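Local coordinates for blood group a-and b-cleaving endo-beta-galactosidase (PDB 2YGL), which probably acts on blood group A and B antigens as a family 98 glycoside hydrolase, its tandem CBM51 modules probably binding carbohydrate, at residues Lys209-Asp214 against Leu243-Ser248; Pro216-Asn221 against Ala340-Leu345; Val198-Gly203 against Ser251-Asp256; Gln286-Val291 against Ile328-Tyr333; Phe265-Gly270 against Gly346-Met351. All blocks are in the same frame, centred on the assembly; numbering follows the deposited sequence.

Interaction 1: Lys209-Asp214 against Leu243-Ser248; sequences KTVQKD and LGTVAS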
# COMPACT_ATOMS: atom_id res chain seq x y z
N LYS A 209 -23.23 33.82 10.92
CA LYS A 209 -21.98 33.04 10.98
C LYS A 209 -22.03 31.87 10.01
O LYS A 209 -23.10 31.38 9.67
CB LYS A 209 -21.70 32.57 12.41
CG LYS A 209 -21.41 33.71 13.37
CD LYS A 209 -21.07 33.22 14.76
CE LYS A 209 -20.78 34.39 15.68
NZ LYS A 209 -20.49 33.95 17.08
N THR A 210 -20.85 31.43 9.56
CA THR A 210 -20.76 30.33 8.60
C THR A 210 -19.71 29.30 9.03
O THR A 210 -18.76 29.61 9.75
CB THR A 210 -20.41 30.84 7.17
OG1 THR A 210 -19.22 31.64 7.23
CG2 THR A 210 -21.54 31.67 6.59
N VAL A 211 -19.92 28.06 8.58
CA VAL A 211 -18.92 26.99 8.71
C VAL A 211 -17.59 27.52 8.17
O VAL A 211 -17.55 28.18 7.13
CB VAL A 211 -19.39 25.70 7.98
CG1 VAL A 211 -18.26 24.68 7.83
CG2 VAL A 211 -20.58 25.07 8.72
N GLN A 212 -16.52 27.27 8.90
CA GLN A 212 -15.23 27.88 8.61
C GLN A 212 -14.28 26.94 7.86
O GLN A 212 -14.24 25.74 8.13
CB GLN A 212 -14.57 28.39 9.89
CG GLN A 212 -15.29 29.59 10.52
CD GLN A 212 -15.27 30.83 9.65
OE1 GLN A 212 -16.30 31.24 9.11
NE2 GLN A 212 -14.10 31.44 9.49
N LYS A 213 -13.53 27.52 6.92
CA LYS A 213 -12.52 26.77 6.17
C LYS A 213 -11.12 27.02 6.74
O LYS A 213 -10.70 28.17 6.87
CB LYS A 213 -12.57 27.13 4.68
CG LYS A 213 -13.82 26.62 3.96
CD LYS A 213 -13.96 27.20 2.55
CE LYS A 213 -15.13 26.57 1.81
NZ LYS A 213 -15.29 27.08 0.42
N ASP A 214 -10.44 25.93 7.10
CA ASP A 214 -9.08 25.95 7.65
C ASP A 214 -8.96 26.67 9.00
O ASP A 214 -7.86 27.04 9.43
CB ASP A 214 -8.08 26.51 6.61
CG ASP A 214 -8.12 25.74 5.29
OD1 ASP A 214 -8.42 24.53 5.30
OD2 ASP A 214 -7.85 26.34 4.24
N LEU A 243 -12.02 21.78 8.27
CA LEU A 243 -13.34 22.42 8.38
C LEU A 243 -13.71 22.63 9.85
O LEU A 243 -13.46 21.76 10.69
CB LEU A 243 -14.41 21.58 7.69
CG LEU A 243 -14.29 21.35 6.18
CD1 LEU A 243 -15.20 20.22 5.71
CD2 LEU A 243 -14.58 22.64 5.40
N GLY A 244 -14.30 23.78 10.15
CA GLY A 244 -14.71 24.12 11.51
C GLY A 244 -16.20 24.39 11.58
O GLY A 244 -16.71 25.27 10.88
N THR A 245 -16.89 23.63 12.42
CA THR A 245 -18.34 23.74 12.56
C THR A 245 -18.79 23.68 14.02
O THR A 245 -17.98 23.46 14.92
CB THR A 245 -19.07 22.66 11.72
OG1 THR A 245 -20.47 22.97 11.65
CG2 THR A 245 -18.89 21.26 12.31
N VAL A 246 -20.08 23.90 14.24
CA VAL A 246 -20.71 23.68 15.54
C VAL A 246 -21.75 22.58 15.39
O VAL A 246 -22.65 22.67 14.56
CB VAL A 246 -21.35 24.97 16.11
CG1 VAL A 246 -22.14 24.67 17.39
CG2 VAL A 246 -20.27 26.02 16.39
N ALA A 247 -21.60 21.52 16.19
CA ALA A 247 -22.51 20.38 16.15
C ALA A 247 -23.94 20.77 16.51
O ALA A 247 -24.17 21.70 17.29
CB ALA A 247 -22.01 19.27 17.06
N SER A 248 -24.91 20.05 15.94
CA SER A 248 -26.32 20.32 16.20
C SER A 248 -27.11 19.02 16.32
O SER A 248 -26.66 18.08 16.97
CB SER A 248 -26.90 21.25 15.14
OG SER A 248 -28.08 21.87 15.60
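Leu243, Val211 and Gly244 bury the most surface where Lys209-Asp214 meets Leu243-Ser248, and they show how a very short strand pairing is closed by two backbone bonds. The pairing is antiparallel and belongs to one sheet of the beta-sandwich of this NPCBM module. Gly244 faces Gln212 in a hydrogen-bonded pair: Gln212 N gives to Gly244 O over 2.8 Å in a nearly straight bond (170°) lying in the carbonyl plane, and Gly244 N returns one to Gln212 O, also 2.8 Å long. Leu243 adds its own backbone to that oxygen, its CA standing 3.4 Å from Gln212 O in a CA-H...O contact. Beyond, the CD2 methyl of Leu243 comes within 4.3 Å of Lys213 CG, the aliphatic part of a lysine whose NZ is engaged by Glu196 and by the carbonyl of Leu195.

Val211 works from just before the strand. Its CG1 lies trans to the backbone N (chi1 167°), which sets that methyl 3.5 Å from Gly244 O, while CG2 runs alongside Thr245 and meets its OG1 at 3.6 Å. The two side chains point the same way, toward the interior, where Val211 also packs on Trp197 and Ile253, and Leu243 on Tyr255.

Gly244 O therefore receives one true N-H donor and is flanked by a valine methyl, and Gln212 O is shared between an N-H and a CA-H. The join thus rests on backbone polarity satisfied within the sheet, with apolar branches of Val211 and Leu243 packed beside it.

Interaction 2: Pro216-Asn221 against Ala340-Leu345; sequences PFTPGN and ADELVL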
# COMPACT_ATOMS: atom_id res chain seq x y z
N PRO A 216 -11.14 26.93 13.16
CA PRO A 216 -12.27 26.55 14.02
C PRO A 216 -13.41 27.56 13.87
O PRO A 216 -13.16 28.71 13.50
CB PRO A 216 -11.68 26.58 15.43
CG PRO A 216 -10.46 27.43 15.33
CD PRO A 216 -9.92 27.21 13.95
N PHE A 217 -14.63 27.12 14.15
CA PHE A 217 -15.83 27.92 13.90
C PHE A 217 -15.84 29.30 14.57
O PHE A 217 -15.93 30.33 13.89
CB PHE A 217 -17.09 27.13 14.28
CG PHE A 217 -18.38 27.82 13.92
CD1 PHE A 217 -18.98 28.70 14.82
CD2 PHE A 217 -18.99 27.59 12.69
CE1 PHE A 217 -20.18 29.34 14.50
CE2 PHE A 217 -20.19 28.23 12.36
CZ PHE A 217 -20.78 29.10 13.26
N THR A 218 -15.75 29.33 15.90
CA THR A 218 -15.90 30.58 16.65
C THR A 218 -14.77 31.59 16.37
O THR A 218 -15.07 32.72 15.98
CB THR A 218 -16.14 30.34 18.17
OG1 THR A 218 -17.42 29.71 18.33
CG2 THR A 218 -16.14 31.65 18.95
N PRO A 219 -13.49 31.19 16.54
CA PRO A 219 -12.42 32.13 16.21
C PRO A 219 -12.46 32.60 14.75
O PRO A 219 -12.23 33.78 14.47
CB PRO A 219 -11.15 31.33 16.48
CG PRO A 219 -11.55 30.36 17.54
CD PRO A 219 -12.96 29.97 17.18
N GLY A 220 -12.78 31.69 13.83
CA GLY A 220 -12.92 32.03 12.41
C GLY A 220 -13.98 33.08 12.15
O GLY A 220 -13.75 34.05 11.42
N ASN A 221 -15.16 32.90 12.75
CA ASN A 221 -16.24 33.88 12.64
C ASN A 221 -15.98 35.18 13.43
O ASN A 221 -16.67 36.18 13.24
CB ASN A 221 -17.58 33.26 13.04
CG ASN A 221 -18.14 32.33 11.97
OD1 ASN A 221 -18.64 32.79 10.94
ND2 ASN A 221 -18.07 31.03 12.21
N ALA A 340 -18.73 22.48 24.61
CA ALA A 340 -17.68 21.98 23.72
C ALA A 340 -18.24 21.29 22.48
O ALA A 340 -18.03 20.09 22.27
CB ALA A 340 -16.73 21.06 24.49
N ASP A 341 -18.96 22.06 21.66
CA ASP A 341 -19.56 21.55 20.42
C ASP A 341 -18.83 22.03 19.17
O ASP A 341 -19.34 21.91 18.05
CB ASP A 341 -21.06 21.89 20.36
CG ASP A 341 -21.34 23.37 20.63
OD1 ASP A 341 -20.43 24.21 20.51
OD2 ASP A 341 -22.50 23.69 20.98
N GLU A 342 -17.62 22.55 19.36
CA GLU A 342 -16.79 23.08 18.28
C GLU A 342 -16.04 21.94 17.58
O GLU A 342 -14.83 21.79 17.74
CB GLU A 342 -15.80 24.11 18.82
CG GLU A 342 -16.44 25.38 19.39
CD GLU A 342 -16.62 26.48 18.36
OE1 GLU A 342 -15.73 26.67 17.51
OE2 GLU A 342 -17.67 27.16 18.40
N LEU A 343 -16.78 21.16 16.80
CA LEU A 343 -16.20 20.02 16.08
C LEU A 343 -15.39 20.51 14.89
O LEU A 343 -15.85 21.34 14.11
CB LEU A 343 -17.30 19.04 15.65
CG LEU A 343 -16.91 17.66 15.10
CD1 LEU A 343 -17.99 16.62 15.38
CD2 LEU A 343 -16.60 17.70 13.61
N VAL A 344 -14.18 19.98 14.76
CA VAL A 344 -13.32 20.30 13.62
C VAL A 344 -12.88 19.05 12.87
O VAL A 344 -12.68 17.98 13.46
CB VAL A 344 -12.08 21.16 14.02
CG1 VAL A 344 -12.49 22.57 14.39
CG2 VAL A 344 -11.31 20.51 15.16
N LEU A 345 -12.75 19.18 11.56
CA LEU A 345 -12.25 18.11 10.71
C LEU A 345 -10.85 18.49 10.24
O LEU A 345 -10.69 19.34 9.37
CB LEU A 345 -13.20 17.88 9.53
CG LEU A 345 -14.70 17.70 9.84
CD1 LEU A 345 -15.51 17.64 8.56
CD2 LEU A 345 -14.96 16.45 10.67
O HOH W 1 -15.21 24.49 15.10
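Thr218 is gripped at two points by the carboxylate of Glu342. The backbone Thr218 N donates to Glu342 OE1 over 3.1 Å, nearly straight at 166°, and uses the syn lone pair of that oxygen. The hydroxyl Thr218 OG1 gives a short bond of 2.6 Å to Glu342 OE2, reaching it from well above the carboxylate plane (43° out). One residue thereby occupies both oxygens. The CB of Phe217 fits in beside them, 3.5 Å from Glu342 OE1. A water accepts from Phe217 N at 2.9 Å, and this water lies 3.3 Å from Glu342 OE1.

Pro216 occupies the N-cap position of the short helix 217-221, so the carboxylate approaches the first turn of a helix, where N-H groups have no carbonyl of a preceding turn to bind. Such a setting probably stabilises the charged form of Glu342. In the beta-sandwich this joins the helix to the residues leading into strand 343-352.

Farther out, the glutamate is positioned by its backbone and its bend: it is the centre of an inverse gamma turn, and its chain folds sharply at chi2 (-90°), bringing the carboxylate round to the helix. On the strand side, Val344 CG1 lies 4.0 Å from Pro216 CA, and both of these residues pack on Ile228. Within the helix, one turn on, Asn221 ND2 lies 3.3 Å above the Phe217 ring plane, over its centre, and bonds to Phe217 O as well as to Thr210 O. The same Phe217 ring meets His202.

Interaction 3: Val198-Gly203 against Ser251-Asp256; sequences VDATHG and SSIKYD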
# COMPACT_ATOMS: atom_id res chain seq x y z
N VAL A 198 -22.60 22.46 -1.16
CA VAL A 198 -23.97 22.79 -1.57
C VAL A 198 -24.60 23.66 -0.47
O VAL A 198 -25.16 24.72 -0.75
CB VAL A 198 -24.81 21.52 -1.84
CG1 VAL A 198 -26.28 21.88 -2.05
CG2 VAL A 198 -24.27 20.77 -3.05
N ASP A 199 -24.51 23.18 0.77
CA ASP A 199 -24.90 23.95 1.95
C ASP A 199 -24.23 23.41 3.20
O ASP A 199 -23.74 22.27 3.22
CB ASP A 199 -26.43 24.04 2.12
CG ASP A 199 -27.13 22.73 1.81
OD1 ASP A 199 -26.69 21.67 2.32
OD2 ASP A 199 -28.12 22.76 1.05
N ALA A 200 -24.18 24.24 4.23
CA ALA A 200 -23.52 23.89 5.49
C ALA A 200 -24.24 24.54 6.66
O ALA A 200 -24.20 25.76 6.84
CB ALA A 200 -22.06 24.32 5.45
N THR A 201 -24.93 23.72 7.45
CA THR A 201 -25.61 24.21 8.65
C THR A 201 -24.72 24.02 9.87
O THR A 201 -23.77 23.23 9.84
CB THR A 201 -26.97 23.50 8.88
OG1 THR A 201 -26.77 22.09 8.99
CG2 THR A 201 -27.93 23.79 7.72
N HIS A 202 -25.02 24.76 10.94
CA HIS A 202 -24.26 24.70 12.19
C HIS A 202 -25.21 24.88 13.38
O HIS A 202 -26.37 25.26 13.21
CB HIS A 202 -23.17 25.77 12.20
CG HIS A 202 -23.68 27.17 12.04
ND1 HIS A 202 -23.61 27.86 10.85
CD2 HIS A 202 -24.30 28.00 12.92
CE1 HIS A 202 -24.15 29.05 11.01
NE2 HIS A 202 -24.58 29.16 12.25
N GLY A 203 -24.69 24.62 14.58
CA GLY A 203 -25.50 24.71 15.79
C GLY A 203 -25.50 26.06 16.49
O GLY A 203 -26.15 26.21 17.52
N SER A 251 -25.99 19.08 12.66
CA SER A 251 -25.61 20.06 11.66
C SER A 251 -24.95 19.27 10.53
O SER A 251 -24.35 18.23 10.77
CB SER A 251 -24.65 21.09 12.24
OG SER A 251 -23.43 20.49 12.62
N SER A 252 -25.07 19.77 9.30
CA SER A 252 -24.62 19.01 8.14
C SER A 252 -23.91 19.87 7.10
O SER A 252 -24.36 20.98 6.80
CB SER A 252 -25.80 18.27 7.50
OG SER A 252 -25.36 17.44 6.43
N ILE A 253 -22.80 19.37 6.59
CA ILE A 253 -22.12 19.97 5.45
C ILE A 253 -22.30 19.01 4.27
O ILE A 253 -21.96 17.82 4.37
CB ILE A 253 -20.61 20.22 5.72
CG1 ILE A 253 -20.39 20.88 7.08
CG2 ILE A 253 -20.00 21.07 4.60
CD1 ILE A 253 -18.96 20.79 7.61
N LYS A 254 -22.85 19.52 3.18
CA LYS A 254 -23.21 18.70 2.03
C LYS A 254 -22.39 19.03 0.78
O LYS A 254 -22.25 20.20 0.42
CB LYS A 254 -24.71 18.83 1.73
CG LYS A 254 -25.20 17.98 0.56
CD LYS A 254 -26.72 17.77 0.60
CE LYS A 254 -27.47 18.89 -0.10
NZ LYS A 254 -28.93 18.59 -0.14
N TYR A 255 -21.86 17.99 0.15
CA TYR A 255 -21.11 18.14 -1.10
C TYR A 255 -21.76 17.36 -2.23
O TYR A 255 -22.18 16.22 -2.06
CB TYR A 255 -19.66 17.69 -0.92
CG TYR A 255 -18.88 18.56 0.03
CD1 TYR A 255 -18.23 19.72 -0.42
CD2 TYR A 255 -18.80 18.25 1.38
CE1 TYR A 255 -17.52 20.53 0.46
CE2 TYR A 255 -18.09 19.05 2.26
CZ TYR A 255 -17.45 20.18 1.80
OH TYR A 255 -16.75 20.97 2.68
N ASP A 256 -21.86 18.01 -3.39
CA ASP A 256 -22.28 17.34 -4.62
C ASP A 256 -21.04 16.80 -5.31
O ASP A 256 -20.24 17.56 -5.86
CB ASP A 256 -23.03 18.33 -5.52
CG ASP A 256 -23.48 17.71 -6.85
OD1 ASP A 256 -23.40 16.48 -7.02
OD2 ASP A 256 -23.91 18.48 -7.73
O HOH W 2 -30.03 20.85 1.05
O HOH W 3 -21.96 21.29 10.46
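Lys254 can be traced from root to tip against Val198 and Asp199. At its base, CB lies 3.5 Å from Asp199 OD1. CG stands anti to the backbone N and leads the chain outward, while CD, on its way, packs on Glu329 of the adjoining strand. A bend at chi3 (87°) then brings CE to Val198 and Asp199, 3.8 Å from both Val198 CG1 and Asp199 OD1. At the tip, NZ stays 4.4 Å from Asp199 OD2, beyond a salt bridge, and a water fills the step: it accepts from Lys254 NZ at 2.8 Å and donates to Asp199 OD2 at 2.7 Å.

The backbone beneath is an edge pairing. Segment 198-203, with a weakly bonded strand at about 199-200, runs antiparallel to strand 251-256 at one edge of a five-stranded sheet in the beta-sandwich. Lys254 N donates to Asp199 O (2.9 Å) nearly along the C=O axis (174°), and Val198 N gives to Lys254 O. Thr201 grasps Ser252 twice, sending its N-H to Ser252 O and receiving Ser252 N on its side-chain OG1 at 2.9 Å. On the inner face the methyl of Ala200 packs against Ile253 CG2, and a second water joins Thr201 O to Ser251 OG, a hydroxyl also bound to Val246 O.

At this weakly bonded edge a threonine hydroxyl takes the place of a carbonyl as acceptor, and lysine and aspartate meet through a water. Their attraction is consequently indirect and probably modest, while the direct polar contacts are the backbone N-H...O bonds and the one to Thr201 OG1.

Interaction 4: Gln286-Val291 against Ile328-Tyr333; sequences QKFEVV and IELKSY
A classic beta bulge opens this antiparallel pairing in the inner part of a five-stranded sheet of the beta-sandwich: Gln286 and Lys287 both face Tyr333. Gln286 N bonds to Tyr333 O, and Tyr333 N to Lys287 O, after which regular pairs follow, Glu289 with Lys331 and Val291 with Glu329, each tied by two N-H...O bonds.

On the face carrying Lys287, Glu289 and Tyr333, the lysine lies across the phenol ring. Its CG sits between the backbone N and the carbonyl carbon (chi1 58°), and the rest of the chain is extended, which carries CE over the ring centre, 3.5 Å from the Tyr333 centroid and almost on the ring normal. NZ follows, 4.4 Å from the same centroid, in a cation-pi contact. Lys287 NZ also forms a salt bridge with Glu289 OE2 at 3.3 Å, its hydrogen bond weak. The other oxygen of that carboxylate takes the Tyr333 hydroxyl, OH to OE1 2.9 Å, from above the carboxylate plane (48° out). Ring and carboxylate planes are strongly turned, 75° apart. The phenol is thus held by its face and by its tip, and Pro250 packs on it too.

The opposite face belongs to the core. Phe288, Val290 and Leu330 point into the sandwich, Phe288 CZ touching Leu330 CB at 4.0 Å and Ser332 OG standing at the Phe288 ring edge. Back on the tyrosine side, a water donates to Glu289 OE1 at 3.0 Å and accepts from Lys331 NZ at 2.9 Å.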
# COMPACT_ATOMS: atom_id res chain seq x y z
N GLN A 286 -21.91 13.95 20.61
CA GLN A 286 -22.57 12.65 20.65
C GLN A 286 -22.04 11.67 19.61
O GLN A 286 -21.71 10.53 19.94
CB GLN A 286 -24.09 12.79 20.55
CG GLN A 286 -24.85 11.65 21.26
CD GLN A 286 -24.57 11.61 22.77
OE1 GLN A 286 -24.85 12.57 23.49
NE2 GLN A 286 -24.01 10.50 23.24
N LYS A 287 -21.96 12.12 18.35
CA LYS A 287 -21.45 11.29 17.25
C LYS A 287 -21.17 12.11 15.99
O LYS A 287 -21.69 13.21 15.82
CB LYS A 287 -22.42 10.14 16.92
CG LYS A 287 -23.83 10.59 16.55
CD LYS A 287 -24.69 9.45 16.03
CE LYS A 287 -26.11 9.94 15.80
NZ LYS A 287 -27.00 8.90 15.22
N PHE A 288 -20.35 11.54 15.11
CA PHE A 288 -20.08 12.10 13.79
C PHE A 288 -20.36 11.05 12.72
O PHE A 288 -19.95 9.89 12.86
CB PHE A 288 -18.63 12.59 13.68
CG PHE A 288 -18.25 13.07 12.30
CD1 PHE A 288 -18.64 14.33 11.85
CD2 PHE A 288 -17.49 12.26 11.45
CE1 PHE A 288 -18.29 14.78 10.57
CE2 PHE A 288 -17.13 12.70 10.18
CZ PHE A 288 -17.54 13.96 9.74
N GLU A 289 -21.04 11.46 11.65
CA GLU A 289 -21.40 10.56 10.56
C GLU A 289 -20.92 11.04 9.19
O GLU A 289 -20.98 12.23 8.89
CB GLU A 289 -22.91 10.38 10.48
CG GLU A 289 -23.54 9.58 11.60
CD GLU A 289 -25.05 9.58 11.53
OE1 GLU A 289 -25.63 10.44 10.82
OE2 GLU A 289 -25.67 8.72 12.18
N VAL A 290 -20.43 10.10 8.38
CA VAL A 290 -20.23 10.33 6.96
C VAL A 290 -21.34 9.60 6.22
O VAL A 290 -21.53 8.39 6.39
CB VAL A 290 -18.84 9.87 6.47
CG1 VAL A 290 -18.65 10.20 4.98
CG2 VAL A 290 -17.73 10.51 7.29
N VAL A 291 -22.10 10.35 5.42
CA VAL A 291 -23.31 9.82 4.79
C VAL A 291 -23.20 9.94 3.26
O VAL A 291 -23.04 11.04 2.73
CB VAL A 291 -24.58 10.55 5.30
CG1 VAL A 291 -25.84 9.85 4.83
CG2 VAL A 291 -24.57 10.64 6.83
N ILE A 328 -22.37 13.55 -0.70
CA ILE A 328 -21.72 13.22 0.56
C ILE A 328 -22.11 14.26 1.61
O ILE A 328 -21.98 15.46 1.38
CB ILE A 328 -20.18 13.09 0.43
CG1 ILE A 328 -19.81 11.88 -0.44
CG2 ILE A 328 -19.51 12.99 1.81
CD1 ILE A 328 -18.36 11.83 -0.87
N GLU A 329 -22.60 13.78 2.75
CA GLU A 329 -22.94 14.64 3.88
C GLU A 329 -22.09 14.30 5.11
O GLU A 329 -21.87 13.13 5.42
CB GLU A 329 -24.42 14.53 4.23
CG GLU A 329 -25.36 15.20 3.24
CD GLU A 329 -26.80 14.76 3.41
OE1 GLU A 329 -27.08 13.55 3.31
OE2 GLU A 329 -27.67 15.64 3.63
N LEU A 330 -21.63 15.35 5.79
CA LEU A 330 -20.86 15.20 7.02
C LEU A 330 -21.69 15.73 8.19
O LEU A 330 -21.94 16.93 8.28
CB LEU A 330 -19.53 15.96 6.91
CG LEU A 330 -18.68 15.70 5.65
CD1 LEU A 330 -17.47 16.61 5.65
CD2 LEU A 330 -18.25 14.23 5.54
N LYS A 331 -22.11 14.83 9.06
CA LYS A 331 -23.12 15.15 10.08
C LYS A 331 -22.56 15.13 11.49
O LYS A 331 -21.95 14.14 11.91
CB LYS A 331 -24.33 14.21 9.96
CG LYS A 331 -25.00 14.23 8.59
CD LYS A 331 -26.32 13.48 8.62
CE LYS A 331 -27.00 13.53 7.26
NZ LYS A 331 -28.29 12.81 7.26
N SER A 332 -22.78 16.22 12.22
CA SER A 332 -22.24 16.40 13.56
C SER A 332 -23.36 16.54 14.59
O SER A 332 -24.21 17.43 14.48
CB SER A 332 -21.33 17.64 13.61
OG SER A 332 -20.33 17.57 12.62
N TYR A 333 -23.33 15.66 15.59
CA TYR A 333 -24.38 15.59 16.60
C TYR A 333 -23.90 16.09 17.95
O TYR A 333 -22.95 15.54 18.53
CB TYR A 333 -24.92 14.16 16.72
CG TYR A 333 -25.62 13.64 15.48
CD1 TYR A 333 -24.89 13.17 14.38
CD2 TYR A 333 -27.01 13.60 15.41
CE1 TYR A 333 -25.53 12.68 13.25
CE2 TYR A 333 -27.66 13.11 14.28
CZ TYR A 333 -26.91 12.65 13.21
OH TYR A 333 -27.55 12.16 12.09
O HOH W 4 -27.68 10.29 8.65
O HOH W 5 -26.09 11.78 1.52

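Interaction 5: Phe265-Gly270 against Gly346-Met351; sequences FISYVG and GGALFM
With its CG set between the backbone N and the carbonyl carbon (chi1 64°), Leu349 turns CD1 against Ile266, whose CG1, placed beside its own backbone N, meets it at 3.7 Å. The two side chains lie next to each other and point the same way, toward Leu182 of helix 179-184. They belong to an antiparallel pairing in one sheet of the beta-sandwich, and that pairing contains a beta bulge: Ile266 faces Leu349, but Tyr268 faces Gly346, so the register slips by one residue. Segment 346-351 supplies the extra residue, at the point where Gly346 and Gly347 turn a corner; Gly347 has a positive phi, a conformation favourable to glycine.

Two backbone bonds close each side of the irregularity. Ile266 N reaches Leu349 O at 3.0 Å and Leu349 N returns to Ile266 O. Past the bulge, Tyr268 N binds Gly346 O while Gly346 N binds Tyr268 O.

The sandwich-facing side carries Phe265 and Phe350. Their rings cross obliquely, planes 58° apart, with Phe265 CD1 3.7 Å from Phe350 CE1; Leu192 packs on both. Ala348, set at the bulge, presses its CB to within 4.3 Å of Phe265 CE1 and 3.6 Å of Ser267 OG.

That serine hydroxyl donates to Tyr268 O from 46° above the carbonyl plane. Two donors therefore reach this buried oxygen from opposite faces of its plane, Ser267 OG at 3.0 Å and Gly346 N at 2.8 Å.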
# COMPACT_ATOMS: atom_id res chain seq x y z
N PHE A 265 -12.62 9.23 1.66
CA PHE A 265 -12.67 10.43 2.51
C PHE A 265 -11.74 10.25 3.71
O PHE A 265 -11.83 9.26 4.43
CB PHE A 265 -14.11 10.72 2.97
CG PHE A 265 -14.20 11.78 4.04
CD1 PHE A 265 -13.99 13.12 3.74
CD2 PHE A 265 -14.51 11.42 5.35
CE1 PHE A 265 -14.08 14.09 4.74
CE2 PHE A 265 -14.60 12.38 6.35
CZ PHE A 265 -14.39 13.72 6.04
N ILE A 266 -10.83 11.22 3.90
CA ILE A 266 -9.84 11.17 4.97
C ILE A 266 -9.90 12.42 5.84
O ILE A 266 -9.79 13.53 5.33
CB ILE A 266 -8.38 11.09 4.44
CG1 ILE A 266 -8.26 10.15 3.23
CG2 ILE A 266 -7.40 10.72 5.56
CD1 ILE A 266 -8.38 8.72 3.56
N SER A 267 -10.05 12.22 7.15
CA SER A 267 -10.02 13.33 8.11
C SER A 267 -9.82 12.86 9.55
O SER A 267 -10.36 11.83 9.95
CB SER A 267 -11.31 14.16 8.03
OG SER A 267 -11.21 15.32 8.83
N TYR A 268 -9.05 13.63 10.31
CA TYR A 268 -9.06 13.53 11.76
C TYR A 268 -10.26 14.32 12.29
O TYR A 268 -10.60 15.36 11.74
CB TYR A 268 -7.75 14.03 12.37
CG TYR A 268 -6.61 13.06 12.15
CD1 TYR A 268 -6.42 11.98 13.02
CD2 TYR A 268 -5.75 13.20 11.07
CE1 TYR A 268 -5.38 11.07 12.82
CE2 TYR A 268 -4.72 12.30 10.86
CZ TYR A 268 -4.54 11.24 11.73
OH TYR A 268 -3.51 10.35 11.52
N VAL A 269 -10.90 13.80 13.34
CA VAL A 269 -12.12 14.39 13.88
C VAL A 269 -12.05 14.50 15.40
O VAL A 269 -11.75 13.52 16.08
CB VAL A 269 -13.39 13.58 13.48
CG1 VAL A 269 -14.67 14.26 13.98
CG2 VAL A 269 -13.47 13.38 11.97
N GLY A 270 -12.34 15.69 15.91
CA GLY A 270 -12.42 15.92 17.35
C GLY A 270 -12.86 17.34 17.67
O GLY A 270 -13.28 18.08 16.79
N GLY A 346 -9.84 17.86 10.84
CA GLY A 346 -8.45 18.18 10.55
C GLY A 346 -7.89 17.45 9.34
O GLY A 346 -7.82 16.22 9.32
N GLY A 347 -7.50 18.22 8.33
CA GLY A 347 -6.88 17.68 7.12
C GLY A 347 -7.86 17.05 6.14
O GLY A 347 -7.44 16.33 5.23
N ALA A 348 -9.15 17.35 6.31
CA ALA A 348 -10.23 16.72 5.53
C ALA A 348 -10.01 16.80 4.03
O ALA A 348 -9.89 17.89 3.46
CB ALA A 348 -11.57 17.33 5.90
N LEU A 349 -9.95 15.64 3.38
CA LEU A 349 -9.71 15.56 1.94
C LEU A 349 -10.45 14.41 1.25
O LEU A 349 -10.89 13.46 1.89
CB LEU A 349 -8.20 15.51 1.65
CG LEU A 349 -7.33 14.33 2.10
CD1 LEU A 349 -7.47 13.14 1.15
CD2 LEU A 349 -5.87 14.76 2.19
N PHE A 350 -10.59 14.54 -0.07
CA PHE A 350 -11.16 13.50 -0.93
C PHE A 350 -10.08 12.89 -1.82
O PHE A 350 -9.14 13.57 -2.23
CB PHE A 350 -12.25 14.09 -1.84
CG PHE A 350 -13.57 14.33 -1.17
CD1 PHE A 350 -14.12 13.40 -0.29
CD2 PHE A 350 -14.30 15.48 -1.46
CE1 PHE A 350 -15.36 13.63 0.31
CE2 PHE A 350 -15.54 15.72 -0.87
CZ PHE A 350 -16.07 14.79 0.02
N MET A 351 -10.22 11.60 -2.12
CA MET A 351 -9.38 10.92 -3.11
C MET A 351 -10.23 10.48 -4.30
O MET A 351 -11.39 10.12 -4.15
CB MET A 351 -8.69 9.70 -2.51
CG MET A 351 -7.77 9.96 -1.31
SD MET A 351 -6.21 10.79 -1.72
CE MET A 351 -5.44 9.57 -2.79

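All five interactions lie in the second NPCBM module and together outline its beta-sandwich. Interactions 1, 2 and 5 meet in one sheet, through strands 242-244, 262-271 and 343-352; interactions 3 and 4 build the other, where strands 251-256 and 327-334 are neighbours. Interactions 1 and 2 are closest, their centres about 6 Å apart, and those of 3 and 4 about 10 Å. Across the sandwich, Leu345 packs on Leu330 and Phe288, and Phe265 on Val290. Along the chain interaction 1 falls within the span of interaction 3, and interaction 4 within that of interaction 5, so residues distant in sequence close one compact module.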